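Local coordinates for uncharacterized protein (Pseudomonas aeruginosa, PDB 4O5P) that probably hydrolyses phospholipids as a type VI secretion effector with an alpha/beta-hydrolase-type catalytic domain, at residues 70-75 and 234-239; 238-243 and 280-285; 710-715 and 790-795; 757-762 and 805-810. All blocks are in the same frame, centred on the assembly; numbering follows the deposited sequence.

Contact 1: 70-75 and 234-239; sequences GFDGTN and YGFSRG
Phe71 bonds across to Tyr234 and Phe236 on the neighbouring parallel strand of an alpha/beta-hydrolase sheet, with Gly70 set opposite Tyr234 and Phe71 opposite Gly235, just where the second strand runs into what appears to be a nucleophile elbow (GxSxG: Gly235, Ser237, Gly239). Phe71 N donates to Tyr234 O (2.8 Å), and Phe71 O accepts from Phe236 N (3.1 Å), the last rung before the chain turns into helix 238-254. Ser237 sits at that turn with a positive phi of 67°, the strained conformation expected of an elbow, and lies at the N-cap position. Gly239, without a side chain, lets the loop pass close: Gly239 CA makes a CH...O contact with Asp72 O at 3.3 Å.

The polar end of the contact is carried by Thr74. Its CB lies 3.6 Å from Ser237 OG and near NH1 of Arg238; the methyl CG2 rests against the same NH1. Because OG1 is turned anti to the carbonyl carbon (chi1 -51°), it points between both partners and meets Ser237 OG at 2.7 Å, where either hydroxyl could donate. Ser237 OG is also bonded to His379 NE2, consistent with a Ser-His-Asp triad completed by Asp281. Earlier in the same loop, Asp72 OD1 accepts from Gly73 N and is hydrogen-bonded to Ser90 OG. While Arg238 NE bonds Ala285 O, Arg238 NH1 approaches Thr74 OG1 in the guanidinium plane, at 3.0 Å.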
loop_
_atom_site.group_PDB
_atom_site.type_symbol
_atom_site.label_atom_id
_atom_site.label_comp_id
_atom_site.label_asym_id
_atom_site.label_seq_id
_atom_site.Cartn_x
_atom_site.Cartn_y
_atom_site.Cartn_z
ATOM N N GLY A 70 -11.972 5.334 2.716
ATOM C CA GLY A 70 -11.233 4.344 1.948
ATOM C C GLY A 70 -9.981 4.951 1.344
ATOM O O GLY A 70 -10.067 5.925 0.592
ATOM N N PHE A 71 -8.821 4.387 1.693
ATOM C CA PHE A 71 -7.543 4.780 1.120
ATOM C C PHE A 71 -7.123 3.723 0.094
ATOM O O PHE A 71 -6.775 2.571 0.454
ATOM C CB PHE A 71 -6.462 4.844 2.198
ATOM C CG PHE A 71 -6.725 5.841 3.297
ATOM C CD1 PHE A 71 -6.342 7.162 3.154
ATOM C CD2 PHE A 71 -7.293 5.437 4.499
ATOM C CE1 PHE A 71 -6.547 8.080 4.167
ATOM C CE2 PHE A 71 -7.493 6.344 5.528
ATOM C CZ PHE A 71 -7.119 7.670 5.359
ATOM N N ASP A 72 -7.145 4.121 -1.179
ATOM C CA ASP A 72 -6.876 3.197 -2.278
ATOM C C ASP A 72 -5.394 2.878 -2.383
ATOM O O ASP A 72 -4.552 3.526 -1.737
ATOM C CB ASP A 72 -7.383 3.746 -3.612
ATOM C CG ASP A 72 -7.904 2.650 -4.523
ATOM O OD1 ASP A 72 -7.515 1.467 -4.328
ATOM O OD2 ASP A 72 -8.702 2.964 -5.440
ATOM N N GLY A 73 -5.073 1.879 -3.201
ATOM C CA GLY A 73 -3.723 1.362 -3.235
ATOM C C GLY A 73 -2.793 2.089 -4.174
ATOM O O GLY A 73 -3.169 3.065 -4.823
ATOM N N THR A 74 -1.567 1.588 -4.232
ATOM C CA THR A 74 -0.526 2.107 -5.096
ATOM C C THR A 74 -0.997 2.127 -6.541
ATOM O O THR A 74 -1.377 1.094 -7.081
ATOM C CB THR A 74 0.705 1.195 -4.999
ATOM O OG1 THR A 74 1.039 1.014 -3.614
ATOM C CG2 THR A 74 1.881 1.801 -5.747
ATOM N N ASN A 75 -0.959 3.311 -7.152
ATOM C CA ASN A 75 -1.349 3.507 -8.550
ATOM C C ASN A 75 -2.817 3.191 -8.835
ATOM O O ASN A 75 -3.205 3.012 -9.993
ATOM C CB ASN A 75 -0.445 2.716 -9.509
ATOM C CG ASN A 75 -0.426 3.306 -10.908
ATOM O OD1 ASN A 75 -0.276 4.522 -11.077
ATOM N ND2 ASN A 75 -0.579 2.452 -11.922
ATOM N N TYR A 234 -11.162 1.467 5.203
ATOM C CA TYR A 234 -10.674 0.409 4.320
ATOM C C TYR A 234 -9.389 0.911 3.658
ATOM O O TYR A 234 -9.324 2.068 3.250
ATOM C CB TYR A 234 -11.719 0.058 3.237
ATOM C CG TYR A 234 -13.122 -0.215 3.765
ATOM C CD1 TYR A 234 -13.374 -1.285 4.613
ATOM C CD2 TYR A 234 -14.190 0.598 3.400
ATOM C CE1 TYR A 234 -14.650 -1.534 5.098
ATOM C CE2 TYR A 234 -15.471 0.356 3.872
ATOM C CZ TYR A 234 -15.693 -0.709 4.714
ATOM O OH TYR A 234 -16.959 -0.934 5.190
ATOM N N GLY A 235 -8.369 0.057 3.551
ATOM C CA GLY A 235 -7.142 0.469 2.889
ATOM C C GLY A 235 -6.521 -0.671 2.097
ATOM O O GLY A 235 -6.652 -1.834 2.484
ATOM N N PHE A 236 -5.851 -0.350 0.996
ATOM C CA PHE A 236 -5.105 -1.405 0.269
ATOM C C PHE A 236 -3.706 -0.896 -0.035
ATOM O O PHE A 236 -3.546 0.262 -0.434
ATOM C CB PHE A 236 -5.889 -1.826 -0.998
ATOM C CG PHE A 236 -5.080 -2.536 -2.074
ATOM C CD1 PHE A 236 -4.135 -3.528 -1.777
ATOM C CD2 PHE A 236 -5.319 -2.228 -3.410
ATOM C CE1 PHE A 236 -3.426 -4.163 -2.807
ATOM C CE2 PHE A 236 -4.627 -2.868 -4.441
ATOM C CZ PHE A 236 -3.679 -3.828 -4.141
ATOM N N SER A 237 -2.692 -1.739 0.184
ATOM C CA SER A 237 -1.312 -1.415 -0.240
ATOM C C SER A 237 -0.769 -0.239 0.560
ATOM O O SER A 237 -0.826 -0.242 1.776
ATOM C CB SER A 237 -1.255 -1.113 -1.740
ATOM O OG SER A 237 0.098 -1.089 -2.223
ATOM N N ARG A 238 -0.260 0.784 -0.114
ATOM C CA ARG A 238 0.168 1.956 0.619
ATOM C C ARG A 238 -1.021 2.648 1.262
ATOM O O ARG A 238 -0.862 3.417 2.208
ATOM C CB ARG A 238 0.996 2.895 -0.265
ATOM C CG ARG A 238 2.371 2.310 -0.485
ATOM C CD ARG A 238 3.133 2.946 -1.601
ATOM N NE ARG A 238 4.486 2.411 -1.636
ATOM C CZ ARG A 238 4.890 1.438 -2.449
ATOM N NH1 ARG A 238 4.043 0.872 -3.307
ATOM N NH2 ARG A 238 6.148 1.031 -2.401
ATOM N N GLY A 239 -2.219 2.333 0.792
ATOM C CA GLY A 239 -3.411 2.947 1.358
ATOM C C GLY A 239 -3.769 2.217 2.650
ATOM O O GLY A 239 -4.377 2.783 3.548
#

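Contact 2: 238-243 and 280-285; sequences RGAAEA and FDTVAA
Ala285 O is gripped side-on by Arg238, which reaches out from the first turn of helix 238-254 to the loop that follows strand 270-280. NE gives the shorter and straighter bond, 2.7 Å to Ala285 O, and lies in the carbonyl plane. NH2 reaches the same Ala285 O at 2.9 Å but from above that plane, with a more bent N-H...O angle of 138°. The extended run from CG to NE lays the guanidinium beside the loop, where Val283 CG1 sits over the centre of one face, 4.0 Å from Arg238 CZ. Nearer the helix, Arg238 CG presses on Val283 O at 3.1 Å, and Arg238 CA makes a CH...O contact with that same oxygen.

Small side chains let the loop run close to the helix. Ala240 CB meets Thr282 OG1 at 3.5 Å, while the methyl CG2 of Thr282, anti to its backbone N, lies against Ala241 N at 3.7 Å. Ala241 CB touches Val283 O and, at 3.8 Å, Ala284 CB.

Further out, Thr282 N donates to His333, and Phe344 makes a cation-pi contact with Arg238. Asp281 turns away from the helix: OD2 bonds His379 ND1 and forms a salt bridge with Arg685, and OD1 accepts from Ser336 N, as would suit the acid of a Ser-His-Asp triad. Two donors converging on one buried carbonyl would be expected to polarise it, and they fix the guanidinium's rotation while tying this loop to the helix that starts right after Ser237, the probable nucleophile.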
loop_
_atom_site.group_PDB
_atom_site.type_symbol
_atom_site.label_atom_id
_atom_site.label_comp_id
_atom_site.label_asym_id
_atom_site.label_seq_id
_atom_site.Cartn_x
_atom_site.Cartn_y
_atom_site.Cartn_z
ATOM N N ARG A 238 -0.260 0.784 -0.114
ATOM C CA ARG A 238 0.168 1.956 0.619
ATOM C C ARG A 238 -1.021 2.648 1.262
ATOM O O ARG A 238 -0.862 3.417 2.208
ATOM C CB ARG A 238 0.996 2.895 -0.265
ATOM C CG ARG A 238 2.371 2.310 -0.485
ATOM C CD ARG A 238 3.133 2.946 -1.601
ATOM N NE ARG A 238 4.486 2.411 -1.636
ATOM C CZ ARG A 238 4.890 1.438 -2.449
ATOM N NH1 ARG A 238 4.043 0.872 -3.307
ATOM N NH2 ARG A 238 6.148 1.031 -2.401
ATOM N N GLY A 239 -2.219 2.333 0.792
ATOM C CA GLY A 239 -3.411 2.947 1.358
ATOM C C GLY A 239 -3.769 2.217 2.650
ATOM O O GLY A 239 -4.377 2.783 3.548
ATOM N N ALA A 240 -3.368 0.952 2.744
ATOM C CA ALA A 240 -3.484 0.216 4.002
ATOM C C ALA A 240 -2.457 0.745 5.005
ATOM O O ALA A 240 -2.752 0.911 6.196
ATOM C CB ALA A 240 -3.299 -1.287 3.769
ATOM N N ALA A 241 -1.246 1.017 4.525
ATOM C CA ALA A 241 -0.248 1.687 5.363
ATOM C C ALA A 241 -0.787 3.018 5.884
ATOM O O ALA A 241 -0.640 3.342 7.080
ATOM C CB ALA A 241 1.049 1.904 4.595
ATOM N N GLU A 242 -1.397 3.791 4.979
ATOM C CA GLU A 242 -1.993 5.067 5.333
ATOM C C GLU A 242 -3.103 4.890 6.352
ATOM O O GLU A 242 -3.229 5.694 7.256
ATOM C CB GLU A 242 -2.549 5.775 4.105
ATOM C CG GLU A 242 -1.492 6.375 3.167
ATOM C CD GLU A 242 -2.008 6.420 1.757
ATOM O OE1 GLU A 242 -3.229 6.633 1.600
ATOM O OE2 GLU A 242 -1.222 6.218 0.807
ATOM N N ALA A 243 -3.918 3.854 6.202
ATOM C CA ALA A 243 -5.000 3.619 7.172
ATOM C C ALA A 243 -4.439 3.344 8.556
ATOM O O ALA A 243 -4.979 3.807 9.570
ATOM C CB ALA A 243 -5.875 2.489 6.735
ATOM N N PHE A 280 -6.066 -4.638 3.010
ATOM C CA PHE A 280 -5.632 -5.596 2.006
ATOM C C PHE A 280 -4.128 -5.408 1.832
ATOM O O PHE A 280 -3.704 -4.334 1.371
ATOM C CB PHE A 280 -6.298 -5.303 0.653
ATOM C CG PHE A 280 -7.800 -5.451 0.639
ATOM C CD1 PHE A 280 -8.382 -6.665 0.277
ATOM C CD2 PHE A 280 -8.628 -4.372 0.923
ATOM C CE1 PHE A 280 -9.755 -6.811 0.224
ATOM C CE2 PHE A 280 -10.015 -4.507 0.868
ATOM C CZ PHE A 280 -10.583 -5.730 0.522
ATOM N N ASP A 281 -3.339 -6.410 2.232
ATOM C CA ASP A 281 -1.903 -6.503 1.870
ATOM C C ASP A 281 -1.133 -5.212 2.062
ATOM O O ASP A 281 -0.744 -4.584 1.082
ATOM C CB ASP A 281 -1.757 -6.963 0.410
ATOM C CG ASP A 281 -0.497 -7.755 0.164
ATOM O OD1 ASP A 281 -0.233 -8.700 0.932
ATOM O OD2 ASP A 281 0.243 -7.449 -0.799
ATOM N N THR A 282 -0.925 -4.816 3.324
ATOM C CA THR A 282 -0.256 -3.562 3.661
ATOM C C THR A 282 1.163 -3.469 3.109
ATOM O O THR A 282 1.977 -4.356 3.360
ATOM C CB THR A 282 -0.119 -3.411 5.177
ATOM O OG1 THR A 282 -1.409 -3.501 5.780
ATOM C CG2 THR A 282 0.531 -2.074 5.534
ATOM N N VAL A 283 1.453 -2.387 2.380
ATOM C CA VAL A 283 2.817 -2.116 1.905
ATOM C C VAL A 283 3.183 -0.692 2.270
ATOM O O VAL A 283 2.506 0.233 1.859
ATOM C CB VAL A 283 2.943 -2.281 0.383
ATOM C CG1 VAL A 283 4.325 -1.789 -0.092
ATOM C CG2 VAL A 283 2.696 -3.741 -0.017
ATOM N N ALA A 284 4.243 -0.514 3.055
ATOM C CA ALA A 284 4.538 0.798 3.639
ATOM C C ALA A 284 5.810 1.381 3.061
ATOM O O ALA A 284 6.336 2.388 3.564
ATOM C CB ALA A 284 4.652 0.687 5.160
ATOM N N ALA A 285 6.278 0.759 1.984
ATOM C CA ALA A 285 7.613 1.024 1.452
ATOM C C ALA A 285 7.658 2.302 0.662
ATOM O O ALA A 285 6.704 2.640 -0.044
ATOM C CB ALA A 285 8.076 -0.142 0.549
#

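Contact 3: 710-715 and 790-795; sequences GVMLAS and PPPPPL
Met712 N donates to Pro793 O at 3.0 Å, the one direct hydrogen bond between two irregular segments whose touching parts run 65° apart. The bond is fairly straight, 161° at the hydrogen, with the donor tilted from the carbonyl plane. A proline-rich run has no backbone N-H to offer until Leu795, so its carbonyls do the accepting. Leu795 N, at the start of helix 795-798, donates to a water at 3.0 Å, which gives a weak bond in turn to Met712 O.

The remaining contacts are van der Waals packing, mostly aliphatic. Pro792 packs its ring on the backbone of Gly710 and Val711, with CB 3.5 Å from Val711 N. Met712, present as selenomethionine, crosses Pro792 at about a right angle: the bend at chi2 (-70°) sets SE 3.7 Å from Pro792 CG, while Met712 CG meets Pro792 O. On the other side of the hydrogen bond, Leu795 spreads its two methyls over two aliphatic partners, CD1 against Val711 CG2 and CD2 3.5 Å from Leu713 CD1.

The proline run thus links helix 779-787 to helix 795-798 across the loop between strands 705-706 and 715-723. Arg705 on the first of these strands touches Met712, Pro791 and Pro792, whereas Leu795 also packs on Val808, Leu809 and Gln812 of helix 803-814.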
loop_
_atom_site.group_PDB
_atom_site.type_symbol
_atom_site.label_atom_id
_atom_site.label_comp_id
_atom_site.label_asym_id
_atom_site.label_seq_id
_atom_site.Cartn_x
_atom_site.Cartn_y
_atom_site.Cartn_z
ATOM N N GLY A 710 29.727 10.847 5.364
ATOM C CA GLY A 710 30.016 11.956 6.258
ATOM C C GLY A 710 29.509 13.319 5.818
ATOM O O GLY A 710 30.010 14.360 6.274
ATOM N N VAL A 711 28.516 13.324 4.938
ATOM C CA VAL A 711 27.875 14.572 4.531
ATOM C C VAL A 711 26.390 14.343 4.252
ATOM O O VAL A 711 25.997 13.239 3.862
ATOM C CB VAL A 711 28.557 15.165 3.275
ATOM C CG1 VAL A 711 28.162 14.380 2.025
ATOM C CG2 VAL A 711 28.178 16.611 3.109
HETATM N N MSE A 712 25.564 15.365 4.471
HETATM C CA MSE A 712 24.164 15.309 4.039
HETATM C C MSE A 712 24.065 15.709 2.569
HETATM O O MSE A 712 24.741 16.641 2.118
HETATM C CB MSE A 712 23.274 16.240 4.878
HETATM C CG MSE A 712 23.074 15.811 6.328
HETATM SE SE MSE A 712 21.976 14.210 6.594
HETATM C CE MSE A 712 20.305 14.875 5.819
ATOM N N LEU A 713 23.229 15.005 1.818
ATOM C CA LEU A 713 23.046 15.319 0.406
ATOM C C LEU A 713 21.679 14.820 -0.061
ATOM O O LEU A 713 21.201 13.775 0.403
ATOM C CB LEU A 713 24.163 14.683 -0.433
ATOM C CG LEU A 713 24.646 15.438 -1.682
ATOM C CD1 LEU A 713 25.313 16.726 -1.282
ATOM C CD2 LEU A 713 25.610 14.602 -2.525
ATOM N N ALA A 714 21.057 15.553 -0.982
ATOM C CA ALA A 714 19.712 15.203 -1.452
ATOM C C ALA A 714 19.701 13.851 -2.156
ATOM O O ALA A 714 18.743 13.085 -2.016
ATOM C CB ALA A 714 19.143 16.298 -2.372
ATOM N N SER A 715 20.778 13.568 -2.892
ATOM C CA SER A 715 20.921 12.318 -3.645
ATOM C C SER A 715 22.340 11.801 -3.513
ATOM O O SER A 715 23.301 12.567 -3.634
ATOM C CB SER A 715 20.620 12.528 -5.133
ATOM O OG SER A 715 19.308 12.103 -5.455
ATOM N N PRO A 790 23.265 11.871 16.066
ATOM C CA PRO A 790 23.428 13.093 15.275
ATOM C C PRO A 790 23.850 12.774 13.843
ATOM O O PRO A 790 24.628 11.846 13.623
ATOM C CB PRO A 790 24.513 13.878 16.033
ATOM C CG PRO A 790 25.053 12.947 17.085
ATOM C CD PRO A 790 23.994 11.922 17.342
ATOM N N PRO A 791 23.321 13.540 12.878
ATOM C CA PRO A 791 23.530 13.360 11.436
ATOM C C PRO A 791 24.911 13.838 11.014
ATOM O O PRO A 791 25.606 14.430 11.843
ATOM C CB PRO A 791 22.460 14.273 10.828
ATOM C CG PRO A 791 22.319 15.380 11.825
ATOM C CD PRO A 791 22.520 14.744 13.176
ATOM N N PRO A 792 25.319 13.568 9.759
ATOM C CA PRO A 792 26.560 14.156 9.248
ATOM C C PRO A 792 26.325 15.641 9.018
ATOM O O PRO A 792 25.166 16.049 8.992
ATOM C CB PRO A 792 26.754 13.439 7.902
ATOM C CG PRO A 792 25.357 13.056 7.485
ATOM C CD PRO A 792 24.719 12.641 8.780
ATOM N N PRO A 793 27.393 16.446 8.880
ATOM C CA PRO A 793 27.185 17.891 8.694
ATOM C C PRO A 793 26.540 18.219 7.348
ATOM O O PRO A 793 26.635 17.419 6.413
ATOM C CB PRO A 793 28.608 18.461 8.719
ATOM C CG PRO A 793 29.461 17.410 9.346
ATOM C CD PRO A 793 28.822 16.098 8.984
ATOM N N PRO A 794 25.880 19.382 7.246
ATOM C CA PRO A 794 25.382 19.825 5.939
ATOM C C PRO A 794 26.531 20.046 4.966
ATOM O O PRO A 794 27.673 20.217 5.405
ATOM C CB PRO A 794 24.682 21.158 6.247
ATOM C CG PRO A 794 25.066 21.516 7.667
ATOM C CD PRO A 794 25.416 20.240 8.352
ATOM N N LEU A 795 26.239 20.024 3.670
ATOM C CA LEU A 795 27.283 20.132 2.657
ATOM C C LEU A 795 28.105 21.417 2.816
ATOM O O LEU A 795 29.322 21.411 2.622
ATOM C CB LEU A 795 26.675 20.044 1.257
ATOM C CG LEU A 795 27.629 20.085 0.069
ATOM C CD1 LEU A 795 28.699 19.028 0.207
ATOM C CD2 LEU A 795 26.840 19.876 -1.215
HETATM O O HOH W 1 23.279 19.595 3.264
#

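Contact 4: 757-762 and 805-810; sequences TGIALP and LQQVLL
Thr757 and Val808 mark the closest backbone approach, 6.2 Å between their CA atoms, where an irregular loop passes one side of helix 803-814. The two backbones share no hydrogen bond. Residues 805-810 form regular helix, with Leu809 N bonded to Leu805 O, whereas 757-762 turns at Gly758, whose positive phi of 86° suits glycine, and then continues extended through Pro762. Helical spacing brings Leu805 and Val808 to the loop, with Gln807 at the border.

Side chains carry nearly all of the contact. Val808 CG2 is the central atom: Thr757 CG2 meets it at 3.6 Å and Ile759 CB at 3.7 Å, with Ile759 CG2 close by. Thr757 holds its methyl between the backbone N and the carbonyl carbon, with OG1 anti to N (chi1 -172°), and it is this methyl that faces the valine. Ile759 divides its contacts: while its CB and CG2 lean on Val808, the CG1 branch carries CD1 across Gln807 at about a right angle, 3.8 Å from Gln807 CB and near OE1 of the same side chain. One turn back, Leu805 presents a single methyl, CD2, to two partners. The Leu761 side chain crosses that of Leu805 at about a right angle, with Leu761 CD2 3.9 Å from Leu805 CD2, and the CD corner of the Pro762 ring meets Leu805 CD2 at 4.1 Å.

Leu805, Val808 and Leu809 also pack on helix 795-798, through Ala798 and Leu795. The loop, lying between strand 749-753 and helix 767-772, is held by backbone hydrogen bonds of Leu761 with Ala752 and Pro762 with Gly710.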
loop_
_atom_site.group_PDB
_atom_site.type_symbol
_atom_site.label_atom_id
_atom_site.label_comp_id
_atom_site.label_asym_id
_atom_site.label_seq_id
_atom_site.Cartn_x
_atom_site.Cartn_y
_atom_site.Cartn_z
ATOM N N THR A 757 28.307 15.415 -9.965
ATOM C CA THR A 757 29.682 15.698 -10.348
ATOM C C THR A 757 30.554 14.445 -10.444
ATOM O O THR A 757 31.606 14.472 -11.079
ATOM C CB THR A 757 30.323 16.641 -9.345
ATOM O OG1 THR A 757 31.607 17.060 -9.820
ATOM C CG2 THR A 757 30.504 15.930 -8.065
ATOM N N GLY A 758 30.125 13.354 -9.812
ATOM C CA GLY A 758 30.921 12.139 -9.796
ATOM C C GLY A 758 31.965 12.091 -8.687
ATOM O O GLY A 758 32.636 11.074 -8.506
ATOM N N ILE A 759 32.093 13.184 -7.936
ATOM C CA ILE A 759 33.123 13.312 -6.897
ATOM C C ILE A 759 32.866 12.390 -5.700
ATOM O O ILE A 759 31.723 12.199 -5.286
ATOM C CB ILE A 759 33.278 14.797 -6.448
ATOM C CG1 ILE A 759 33.872 15.634 -7.588
ATOM C CG2 ILE A 759 34.167 14.930 -5.235
ATOM C CD1 ILE A 759 33.756 17.151 -7.374
ATOM N N ALA A 760 33.933 11.804 -5.163
ATOM C CA ALA A 760 33.819 10.887 -4.032
ATOM C C ALA A 760 33.425 11.605 -2.731
ATOM O O ALA A 760 33.980 12.650 -2.394
ATOM C CB ALA A 760 35.131 10.108 -3.850
ATOM N N LEU A 761 32.484 11.019 -1.994
ATOM C CA LEU A 761 32.065 11.560 -0.708
ATOM C C LEU A 761 32.842 10.915 0.446
ATOM O O LEU A 761 33.171 9.730 0.402
ATOM C CB LEU A 761 30.553 11.375 -0.514
ATOM C CG LEU A 761 29.665 12.188 -1.459
ATOM C CD1 LEU A 761 28.205 11.801 -1.294
ATOM C CD2 LEU A 761 29.847 13.679 -1.222
ATOM N N PRO A 762 33.122 11.697 1.496
ATOM C CA PRO A 762 33.802 11.181 2.690
ATOM C C PRO A 762 33.018 10.050 3.370
ATOM O O PRO A 762 31.809 10.172 3.579
ATOM C CB PRO A 762 33.845 12.404 3.616
ATOM C CG PRO A 762 32.711 13.276 3.148
ATOM C CD PRO A 762 32.681 13.095 1.666
ATOM N N LEU A 805 34.516 18.949 -2.355
ATOM C CA LEU A 805 33.165 19.124 -1.864
ATOM C C LEU A 805 32.655 20.507 -2.259
ATOM O O LEU A 805 31.462 20.691 -2.403
ATOM C CB LEU A 805 33.097 18.927 -0.349
ATOM C CG LEU A 805 33.341 17.502 0.166
ATOM C CD1 LEU A 805 33.077 17.402 1.659
ATOM C CD2 LEU A 805 32.497 16.487 -0.601
ATOM N N GLN A 806 33.548 21.480 -2.449
ATOM C CA GLN A 806 33.099 22.796 -2.906
ATOM C C GLN A 806 32.521 22.693 -4.313
ATOM O O GLN A 806 31.497 23.312 -4.615
ATOM C CB GLN A 806 34.226 23.829 -2.864
ATOM C CG GLN A 806 34.684 24.214 -1.466
ATOM C CD GLN A 806 35.951 25.055 -1.493
ATOM O OE1 GLN A 806 36.167 25.857 -2.411
ATOM N NE2 GLN A 806 36.806 24.863 -0.490
ATOM N N GLN A 807 33.150 21.901 -5.177
ATOM C CA GLN A 807 32.516 21.683 -6.489
ATOM C C GLN A 807 31.163 20.974 -6.373
ATOM O O GLN A 807 30.166 21.389 -7.007
ATOM C CB GLN A 807 33.435 20.933 -7.448
ATOM C CG GLN A 807 34.177 21.859 -8.414
ATOM C CD GLN A 807 35.376 21.190 -9.031
ATOM O OE1 GLN A 807 35.684 20.043 -8.714
ATOM N NE2 GLN A 807 36.069 21.904 -9.917
ATOM N N VAL A 808 31.126 19.912 -5.568
ATOM C CA VAL A 808 29.845 19.243 -5.294
ATOM C C VAL A 808 28.778 20.258 -4.889
ATOM O O VAL A 808 27.671 20.257 -5.425
ATOM C CB VAL A 808 29.981 18.184 -4.185
ATOM C CG1 VAL A 808 28.615 17.628 -3.793
ATOM C CG2 VAL A 808 30.919 17.065 -4.631
ATOM N N LEU A 809 29.149 21.139 -3.964
ATOM C CA LEU A 809 28.271 22.156 -3.401
ATOM C C LEU A 809 27.810 23.176 -4.425
ATOM O O LEU A 809 26.661 23.597 -4.401
ATOM C CB LEU A 809 28.955 22.863 -2.226
ATOM C CG LEU A 809 28.273 24.134 -1.709
ATOM C CD1 LEU A 809 26.914 23.827 -1.102
ATOM C CD2 LEU A 809 29.168 24.846 -0.707
ATOM N N LEU A 810 28.707 23.592 -5.310
ATOM C CA LEU A 810 28.318 24.478 -6.400
ATOM C C LEU A 810 27.217 23.823 -7.253
ATOM O O LEU A 810 26.170 24.444 -7.543
ATOM C CB LEU A 810 29.546 24.810 -7.254
ATOM C CG LEU A 810 29.267 25.589 -8.530
ATOM C CD1 LEU A 810 28.628 26.913 -8.169
ATOM C CD2 LEU A 810 30.552 25.795 -9.315
#

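How the contacts relate
Contacts 1 and 2 lie buried near the middle of the chain, share Arg238 and Gly239, and hold different members of one probable catalytic triad, Ser237 in contact 1 and Asp281 in contact 2; Phe280 bridges them through backbone bonds to Gly235 and Ser237. Both combine arginine hydrogen bonds with close packing, of strand backbone in contact 1 and of small side chains in contact 2. Contacts 3 and 4, in the C-terminal region with centres 30 Å or more from those of the first pair, are only partly buried and chiefly aliphatic. Their segments alternate along the chain and are joined through Gly710 and Pro762. Contact 3 adds a hydrogen bond and a water; contact 4 has no hydrogen bond between its segments.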